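Local coordinates for DUF1491 domain-containing protein (Caulobacter crescentus, PDB 4GOQ) that is of unknown function and belongs to the DUF1491 family, folding as a small mixed beta sheet flanked by helices, at residues A[61-69]-A[102-110]; A[33-41]-A[49-57]. All blocks are in the same frame, centred on the assembly; numbering follows the deposited sequence.

Interaction 1 (A[61-69]-A[102-110]); sequences ERFWMQPVR and HFLTEPVES
The indole of W64 meets both L104 and E106, while its backbone bonds to the C-terminal tail. One methyl of L104 lies over a face of the indole: CD1 sits 3.8 Å from the centroid of the W64 five-membered ring and only 10° off the ring normal, a CH-pi contact. At the ring edge, W64 NE1 donates to E106 OE1 over 2.8 Å, almost straight at 170°. The acceptor lies nearly in the indole plane, yet the N-H reaches it from above the carboxylate plane, the two planes being turned obliquely to each other. A bend at chi2 folds the E106 carboxylate back to this edge; its other oxygen, OE2, takes a hydrogen bond from W9 of helix 6-19, so two indole N-H groups hold the carboxylate in place. Between the backbones, W64 N bonds to P107 O and E109 N to W64 O, a single beta bridge pairing W64 with V108. At this bridge the irregular tail lies beside 62-65, the outermost strand on that side of the five-stranded sheet. F63 and P107 meet through their CB atoms at 4.2 Å. Further along, E109 has CG anti to its backbone N (chi1 172°), which carries OE1 to the backbone N-H of Q66, the N to OE1 distance being 3.1 Å. The side chain of Q66 answers with NE2 to E109 O, also 3.1 Å, on a lone pair in the carbonyl plane. R69, extended from CG to NE, grips the terminal carboxylate of S110 end-on: NH1 meets OXT at 2.8 Å and NH2 meets O at 2.7 Å, both nearly in the guanidinium plane. A long salt bridge from R69 NH2 to E109 OE1, 3.7 Å, completes the network.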
loop_
_atom_site.group_PDB
_atom_site.type_symbol
_atom_site.label_atom_id
_atom_site.label_comp_id
_atom_site.label_asym_id
_atom_site.label_seq_id
_atom_site.Cartn_x
_atom_site.Cartn_y
_atom_site.Cartn_z
ATOM N N GLU A 61 15.781 4.473 7.914
ATOM C CA GLU A 61 14.712 5.297 7.325
ATOM C C GLU A 61 13.782 4.429 6.448
ATOM O O GLU A 61 14.269 3.661 5.624
ATOM C CB GLU A 61 15.325 6.431 6.484
ATOM C CG GLU A 61 14.325 7.468 5.980
ATOM C CD GLU A 61 14.762 8.297 4.781
ATOM O OE1 GLU A 61 15.872 8.059 4.255
ATOM O OE2 GLU A 61 13.979 9.173 4.352
ATOM N N ARG A 62 12.468 4.578 6.623
ATOM C CA ARG A 62 11.465 3.824 5.874
ATOM C C ARG A 62 11.178 4.467 4.529
ATOM O O ARG A 62 11.029 5.692 4.431
ATOM C CB ARG A 62 10.158 3.696 6.685
ATOM C CG ARG A 62 8.962 3.096 5.918
ATOM C CD ARG A 62 8.962 1.574 5.813
ATOM N NE ARG A 62 8.620 0.945 7.092
ATOM C CZ ARG A 62 9.272 -0.081 7.625
ATOM N NH1 ARG A 62 10.287 -0.638 6.980
ATOM N NH2 ARG A 62 8.890 -0.585 8.790
ATOM N N PHE A 63 11.059 3.619 3.494
ATOM C CA PHE A 63 10.673 4.048 2.162
ATOM C C PHE A 63 9.813 2.950 1.519
ATOM O O PHE A 63 9.685 1.847 2.066
ATOM C CB PHE A 63 11.890 4.439 1.310
ATOM C CG PHE A 63 12.742 3.309 0.753
ATOM C CD1 PHE A 63 13.825 2.812 1.472
ATOM C CD2 PHE A 63 12.509 2.805 -0.520
ATOM C CE1 PHE A 63 14.626 1.787 0.943
ATOM C CE2 PHE A 63 13.296 1.772 -1.037
ATOM C CZ PHE A 63 14.373 1.297 -0.317
ATOM N N TRP A 64 9.156 3.288 0.423
ATOM C CA TRP A 64 8.303 2.323 -0.282
ATOM C C TRP A 64 8.941 1.877 -1.597
ATOM O O TRP A 64 9.411 2.694 -2.382
ATOM C CB TRP A 64 6.909 2.919 -0.533
ATOM C CG TRP A 64 6.185 3.227 0.749
ATOM C CD1 TRP A 64 6.241 4.382 1.473
ATOM C CD2 TRP A 64 5.380 2.312 1.507
ATOM N NE1 TRP A 64 5.469 4.263 2.620
ATOM C CE2 TRP A 64 4.922 3.000 2.655
ATOM C CE3 TRP A 64 4.945 0.991 1.287
ATOM C CZ2 TRP A 64 4.132 2.376 3.631
ATOM C CZ3 TRP A 64 4.143 0.382 2.240
ATOM C CH2 TRP A 64 3.706 1.082 3.373
HETATM N N MSE A 65 8.965 0.579 -1.818
HETATM C CA MSE A 65 9.528 -0.035 -3.023
HETATM C C MSE A 65 8.387 -0.707 -3.775
HETATM O O MSE A 65 7.350 -0.969 -3.164
HETATM C CB MSE A 65 10.674 -1.037 -2.675
HETATM C CG MSE A 65 10.251 -2.252 -1.815
HETATM SE SE MSE A 65 11.713 -3.532 -1.359
HETATM C CE MSE A 65 10.657 -5.085 -1.026
ATOM N N GLN A 66 8.571 -1.010 -5.067
ATOM C CA GLN A 66 7.577 -1.752 -5.864
ATOM C C GLN A 66 8.127 -3.154 -6.037
ATOM O O GLN A 66 9.132 -3.334 -6.723
ATOM C CB GLN A 66 7.258 -1.073 -7.203
ATOM C CG GLN A 66 6.582 0.281 -6.984
ATOM C CD GLN A 66 6.318 0.972 -8.283
ATOM O OE1 GLN A 66 5.633 0.443 -9.152
ATOM N NE2 GLN A 66 6.868 2.167 -8.452
ATOM N N PRO A 67 7.569 -4.138 -5.301
ATOM C CA PRO A 67 8.126 -5.508 -5.362
ATOM C C PRO A 67 7.742 -6.264 -6.633
ATOM O O PRO A 67 8.290 -7.328 -6.920
ATOM C CB PRO A 67 7.520 -6.178 -4.134
ATOM C CG PRO A 67 6.197 -5.490 -3.946
ATOM C CD PRO A 67 6.397 -4.061 -4.393
ATOM N N VAL A 68 6.790 -5.713 -7.379
ATOM C CA VAL A 68 6.282 -6.259 -8.643
ATOM C C VAL A 68 5.779 -5.054 -9.452
ATOM O O VAL A 68 5.243 -4.107 -8.868
ATOM C CB VAL A 68 5.195 -7.363 -8.444
ATOM C CG1 VAL A 68 4.047 -6.857 -7.577
ATOM C CG2 VAL A 68 4.670 -7.912 -9.791
ATOM N N ARG A 69 6.040 -5.066 -10.771
ATOM C CA ARG A 69 5.570 -4.021 -11.669
ATOM C C ARG A 69 4.854 -4.673 -12.803
ATOM O O ARG A 69 5.385 -5.614 -13.403
ATOM C CB ARG A 69 6.710 -3.160 -12.223
ATOM C CG ARG A 69 7.491 -2.409 -11.166
ATOM C CD ARG A 69 8.709 -1.784 -11.824
ATOM N NE ARG A 69 9.573 -1.234 -10.788
ATOM C CZ ARG A 69 9.672 0.054 -10.502
ATOM N NH1 ARG A 69 9.018 0.956 -11.226
ATOM N NH2 ARG A 69 10.464 0.459 -9.520
ATOM N N HIS A 102 -0.918 7.756 -4.375
ATOM C CA HIS A 102 -0.822 6.739 -3.340
ATOM C C HIS A 102 -1.018 7.342 -1.924
ATOM O O HIS A 102 -1.204 6.570 -0.979
ATOM C CB HIS A 102 0.517 5.985 -3.437
ATOM C CG HIS A 102 1.692 6.915 -3.529
ATOM N ND1 HIS A 102 2.077 7.694 -2.469
ATOM C CD2 HIS A 102 2.490 7.191 -4.588
ATOM C CE1 HIS A 102 3.117 8.395 -2.890
ATOM N NE2 HIS A 102 3.400 8.129 -4.166
ATOM N N PHE A 103 -0.930 8.705 -1.757
ATOM C CA PHE A 103 -1.101 9.415 -0.463
ATOM C C PHE A 103 -0.080 8.984 0.621
ATOM O O PHE A 103 -0.297 9.215 1.817
ATOM C CB PHE A 103 -2.550 9.246 0.070
ATOM C CG PHE A 103 -3.561 9.826 -0.896
ATOM C CD1 PHE A 103 -3.818 11.195 -0.923
ATOM C CD2 PHE A 103 -4.208 9.015 -1.826
ATOM C CE1 PHE A 103 -4.755 11.729 -1.821
ATOM C CE2 PHE A 103 -5.141 9.553 -2.722
ATOM C CZ PHE A 103 -5.411 10.902 -2.711
ATOM N N LEU A 104 1.034 8.383 0.205
ATOM C CA LEU A 104 2.069 7.963 1.161
ATOM C C LEU A 104 2.937 9.150 1.518
ATOM O O LEU A 104 3.328 9.897 0.621
ATOM C CB LEU A 104 2.925 6.827 0.561
ATOM C CG LEU A 104 2.144 5.524 0.249
ATOM C CD1 LEU A 104 2.959 4.581 -0.647
ATOM C CD2 LEU A 104 1.652 4.857 1.535
ATOM N N THR A 105 3.279 9.315 2.802
ATOM C CA THR A 105 4.124 10.473 3.195
ATOM C C THR A 105 5.614 10.143 3.138
ATOM O O THR A 105 6.423 11.057 3.005
ATOM C CB THR A 105 3.756 11.017 4.573
ATOM O OG1 THR A 105 4.026 10.033 5.575
ATOM C CG2 THR A 105 2.315 11.481 4.652
ATOM N N GLU A 106 5.979 8.855 3.275
ATOM C CA GLU A 106 7.375 8.402 3.232
ATOM C C GLU A 106 7.873 8.401 1.785
ATOM O O GLU A 106 7.053 8.294 0.873
ATOM C CB GLU A 106 7.524 6.987 3.841
ATOM C CG GLU A 106 7.004 6.827 5.272
ATOM C CD GLU A 106 5.511 6.606 5.421
ATOM O OE1 GLU A 106 4.823 6.392 4.394
ATOM O OE2 GLU A 106 5.015 6.706 6.567
ATOM N N PRO A 107 9.203 8.436 1.544
ATOM C CA PRO A 107 9.699 8.398 0.161
ATOM C C PRO A 107 9.316 7.116 -0.559
ATOM O O PRO A 107 9.187 6.044 0.041
ATOM C CB PRO A 107 11.218 8.497 0.327
ATOM C CG PRO A 107 11.421 9.162 1.644
ATOM C CD PRO A 107 10.321 8.576 2.499
ATOM N N VAL A 108 9.141 7.238 -1.862
ATOM C CA VAL A 108 8.714 6.145 -2.705
ATOM C C VAL A 108 9.771 5.898 -3.815
ATOM O O VAL A 108 10.347 6.840 -4.334
ATOM C CB VAL A 108 7.311 6.496 -3.287
ATOM C CG1 VAL A 108 6.923 5.572 -4.419
ATOM C CG2 VAL A 108 6.227 6.502 -2.203
ATOM N N GLU A 109 9.996 4.627 -4.153
ATOM C CA GLU A 109 10.871 4.187 -5.242
ATOM C C GLU A 109 9.990 4.183 -6.518
ATOM O O GLU A 109 8.947 3.499 -6.561
ATOM C CB GLU A 109 11.438 2.791 -4.881
ATOM C CG GLU A 109 12.233 2.044 -5.932
ATOM C CD GLU A 109 12.347 0.575 -5.568
ATOM O OE1 GLU A 109 11.469 -0.218 -5.991
ATOM O OE2 GLU A 109 13.238 0.246 -4.747
ATOM N N SER A 110 10.355 5.005 -7.509
ATOM C CA SER A 110 9.642 5.112 -8.802
ATOM C C SER A 110 9.752 3.841 -9.648
ATOM O O SER A 110 10.753 3.113 -9.490
ATOM C CB SER A 110 10.179 6.284 -9.621
ATOM O OG SER A 110 11.558 6.134 -9.921
ATOM O OXT SER A 110 8.870 3.619 -10.511
#

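Interaction 2 (A[33-41]-A[49-57]); sequences RAGAVLVKA and ARLFSEATR
Strands 37-41 and 49-56 run antiparallel, their axes 4.6 Å apart at 163°, and V39-F52 and A41-R50 are hydrogen-bonded pairs with bonds in both directions. V39 N to F52 O measures 2.9 Å. The side chains of V39, A41, R50 and F52 share one face. There A41 CB approaches the edge of the F52 ring, near its plane, 4.1 Å from CE2. Within the same strand the guanidinium of R50 turns a face to F52 CZ; its NE donates to a water that in turn donates to A41 O, while NH2 bonds to G100 O. On the other face, K40 CB packs against L51 CD1 at 3.6 Å and L38 CD2 against S53 CB. K40 is extended throughout, with CG anti to the backbone N (chi1 -177°), and this carries NZ beyond the hairpin to salt bridges with D77, E73 and E94. Past S53 the direct pairing gives way: one water accepts from E54 N and donates to V37 O, bridging the two backbones. The extended E54 side chain reaches across to V37, and OE2 accepts from V37 N over 2.8 Å, nearly along its own C-O axis, though the angle at hydrogen is a bent 138°. A further water lies within hydrogen-bonding distance of E54 OE2 and G35 O, while OE1 is paired with R62. V37 and V39 touch helix 6-19, whereas L38 and L51 touch helix 74-86, an arrangement characteristic of a beta hairpin at the centre of a mixed sheet with a helix packed on each face.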
loop_
_atom_site.group_PDB
_atom_site.type_symbol
_atom_site.label_atom_id
_atom_site.label_comp_id
_atom_site.label_asym_id
_atom_site.label_seq_id
_atom_site.Cartn_x
_atom_site.Cartn_y
_atom_site.Cartn_z
ATOM N N ARG A 33 -0.479 -3.996 15.821
ATOM C CA ARG A 33 0.693 -3.290 16.351
ATOM C C ARG A 33 1.913 -3.304 15.419
ATOM O O ARG A 33 2.595 -2.292 15.328
ATOM C CB ARG A 33 1.084 -3.886 17.710
ATOM C CG ARG A 33 0.084 -3.469 18.803
ATOM C CD ARG A 33 0.386 -4.007 20.194
ATOM N NE ARG A 33 -0.774 -3.843 21.073
ATOM C CZ ARG A 33 -1.033 -2.747 21.782
ATOM N NH1 ARG A 33 -0.194 -1.715 21.755
ATOM N NH2 ARG A 33 -2.125 -2.678 22.533
ATOM N N ALA A 34 2.199 -4.422 14.756
ATOM C CA ALA A 34 3.451 -4.545 14.014
ATOM C C ALA A 34 3.317 -5.153 12.639
ATOM O O ALA A 34 4.340 -5.473 12.035
ATOM C CB ALA A 34 4.433 -5.388 14.837
ATOM N N GLY A 35 2.097 -5.314 12.135
ATOM C CA GLY A 35 1.932 -5.898 10.811
ATOM C C GLY A 35 2.496 -5.030 9.701
ATOM O O GLY A 35 2.365 -3.794 9.722
ATOM N N ALA A 36 3.131 -5.679 8.712
ATOM C CA ALA A 36 3.626 -4.998 7.512
ATOM C C ALA A 36 2.442 -4.516 6.681
ATOM O O ALA A 36 1.327 -4.978 6.894
ATOM C CB ALA A 36 4.467 -5.954 6.699
ATOM N N VAL A 37 2.672 -3.634 5.706
ATOM C CA VAL A 37 1.605 -3.087 4.864
ATOM C C VAL A 37 1.972 -3.162 3.377
ATOM O O VAL A 37 3.101 -2.851 3.005
ATOM C CB VAL A 37 1.260 -1.604 5.232
ATOM C CG1 VAL A 37 0.103 -1.073 4.378
ATOM C CG2 VAL A 37 0.924 -1.436 6.719
ATOM N N LEU A 38 0.996 -3.585 2.546
ATOM C CA LEU A 38 1.042 -3.519 1.091
ATOM C C LEU A 38 0.056 -2.460 0.680
ATOM O O LEU A 38 -1.085 -2.513 1.112
ATOM C CB LEU A 38 0.661 -4.847 0.393
ATOM C CG LEU A 38 1.640 -5.997 0.335
ATOM C CD1 LEU A 38 1.084 -7.089 -0.603
ATOM C CD2 LEU A 38 3.034 -5.550 -0.166
ATOM N N VAL A 39 0.453 -1.532 -0.186
ATOM C CA VAL A 39 -0.467 -0.516 -0.681
ATOM C C VAL A 39 -0.624 -0.697 -2.183
ATOM O O VAL A 39 0.366 -0.653 -2.903
ATOM C CB VAL A 39 -0.013 0.930 -0.331
ATOM C CG1 VAL A 39 -0.970 1.973 -0.923
ATOM C CG2 VAL A 39 0.128 1.111 1.173
ATOM N N LYS A 40 -1.861 -0.900 -2.638
ATOM C CA LYS A 40 -2.198 -1.007 -4.060
ATOM C C LYS A 40 -2.820 0.309 -4.485
ATOM O O LYS A 40 -3.905 0.632 -4.026
ATOM C CB LYS A 40 -3.171 -2.170 -4.292
ATOM C CG LYS A 40 -3.516 -2.379 -5.780
ATOM C CD LYS A 40 -4.592 -3.495 -5.830
ATOM C CE LYS A 40 -5.109 -3.763 -7.186
ATOM N NZ LYS A 40 -6.341 -4.610 -7.112
ATOM N N ALA A 41 -2.135 1.081 -5.341
ATOM C CA ALA A 41 -2.644 2.374 -5.795
ATOM C C ALA A 41 -3.139 2.236 -7.231
ATOM O O ALA A 41 -2.363 1.911 -8.118
ATOM C CB ALA A 41 -1.553 3.432 -5.687
ATOM N N ALA A 49 -2.111 0.362 -12.360
ATOM C CA ALA A 49 -1.991 0.244 -10.913
ATOM C C ALA A 49 -0.565 -0.063 -10.483
ATOM O O ALA A 49 0.241 -0.605 -11.254
ATOM C CB ALA A 49 -2.943 -0.834 -10.413
ATOM N N ARG A 50 -0.254 0.293 -9.232
ATOM C CA ARG A 50 1.051 0.040 -8.661
ATOM C C ARG A 50 0.888 -0.623 -7.312
ATOM O O ARG A 50 -0.125 -0.423 -6.644
ATOM C CB ARG A 50 1.851 1.351 -8.514
ATOM C CG ARG A 50 2.276 1.960 -9.857
ATOM C CD ARG A 50 2.946 3.312 -9.627
ATOM N NE ARG A 50 2.016 4.304 -9.073
ATOM C CZ ARG A 50 2.390 5.488 -8.592
ATOM N NH1 ARG A 50 3.662 5.842 -8.606
ATOM N NH2 ARG A 50 1.486 6.327 -8.096
ATOM N N LEU A 51 1.887 -1.388 -6.909
ATOM C CA LEU A 51 1.873 -2.040 -5.595
ATOM C C LEU A 51 3.147 -1.614 -4.861
ATOM O O LEU A 51 4.238 -1.639 -5.446
ATOM C CB LEU A 51 1.782 -3.557 -5.786
ATOM C CG LEU A 51 1.344 -4.412 -4.611
ATOM C CD1 LEU A 51 -0.093 -4.081 -4.186
ATOM C CD2 LEU A 51 1.371 -5.881 -5.017
ATOM N N PHE A 52 2.990 -1.135 -3.616
ATOM C CA PHE A 52 4.091 -0.651 -2.799
ATOM C C PHE A 52 4.219 -1.502 -1.532
ATOM O O PHE A 52 3.204 -1.800 -0.893
ATOM C CB PHE A 52 3.877 0.852 -2.429
ATOM C CG PHE A 52 3.803 1.788 -3.618
ATOM C CD1 PHE A 52 4.962 2.227 -4.250
ATOM C CD2 PHE A 52 2.579 2.239 -4.095
ATOM C CE1 PHE A 52 4.896 3.096 -5.344
ATOM C CE2 PHE A 52 2.516 3.123 -5.175
ATOM C CZ PHE A 52 3.673 3.532 -5.805
ATOM N N SER A 53 5.452 -1.919 -1.207
ATOM C CA SER A 53 5.805 -2.641 0.022
ATOM C C SER A 53 6.909 -1.870 0.761
ATOM O O SER A 53 7.596 -1.019 0.186
ATOM C CB SER A 53 6.220 -4.087 -0.237
ATOM O OG SER A 53 7.440 -4.149 -0.962
ATOM N N GLU A 54 7.056 -2.157 2.045
ATOM C CA GLU A 54 8.001 -1.456 2.914
ATOM C C GLU A 54 9.434 -1.904 2.742
ATOM O O GLU A 54 9.714 -3.088 2.613
ATOM C CB GLU A 54 7.597 -1.659 4.370
ATOM C CG GLU A 54 6.205 -1.170 4.699
ATOM C CD GLU A 54 5.805 -1.365 6.149
ATOM O OE1 GLU A 54 6.369 -0.689 7.038
ATOM O OE2 GLU A 54 4.920 -2.205 6.398
ATOM N N ALA A 55 10.350 -0.954 2.776
ATOM C CA ALA A 55 11.785 -1.200 2.737
ATOM C C ALA A 55 12.481 -0.218 3.669
ATOM O O ALA A 55 11.835 0.706 4.174
ATOM C CB ALA A 55 12.326 -1.078 1.323
ATOM N N THR A 56 13.789 -0.432 3.920
ATOM C CA THR A 56 14.588 0.438 4.792
ATOM C C THR A 56 15.948 0.740 4.193
ATOM O O THR A 56 16.539 -0.098 3.495
ATOM C CB THR A 56 14.806 -0.183 6.177
ATOM O OG1 THR A 56 15.381 -1.477 5.994
ATOM C CG2 THR A 56 13.530 -0.257 7.019
ATOM N N ARG A 57 16.464 1.925 4.526
ATOM C CA ARG A 57 17.790 2.366 4.118
ATOM C C ARG A 57 18.786 1.919 5.199
ATOM O O ARG A 57 18.367 1.640 6.334
ATOM C CB ARG A 57 17.787 3.900 3.937
ATOM C CG ARG A 57 17.067 4.368 2.667
ATOM C CD ARG A 57 18.050 4.778 1.586
ATOM N NE ARG A 57 18.864 5.913 2.020
ATOM C CZ ARG A 57 19.725 6.569 1.254
ATOM N NH1 ARG A 57 19.893 6.222 -0.016
ATOM N NH2 ARG A 57 20.427 7.579 1.749
HETATM O O HOH W 1 4.210 -1.789 9.280
HETATM O O HOH W 2 5.463 -4.151 3.480
HETATM O O HOH W 3 -0.928 4.295 -9.086
#

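From the N terminus, the chain passes helix 6-19 and strand 23-28 before interaction 2 closes a short hairpin loop, its segments eight residues apart at their closest ends. Strand 62-65 follows directly and pairs with 48-56 on the side away from 37-43. Interaction 1 then closes a much longer loop, from 61-69 to the C terminus, enclosing helix 74-86 and strand 91-97. The two contacts lie in series, neither nested nor crossing, with centres about 7 Å apart. They meet directly: a probable backbone hydrogen bond joins M65 O to S53 N, and V108 packs on F52. Together they tie the central hairpin, the sheet's outer strand and the C-terminal tail.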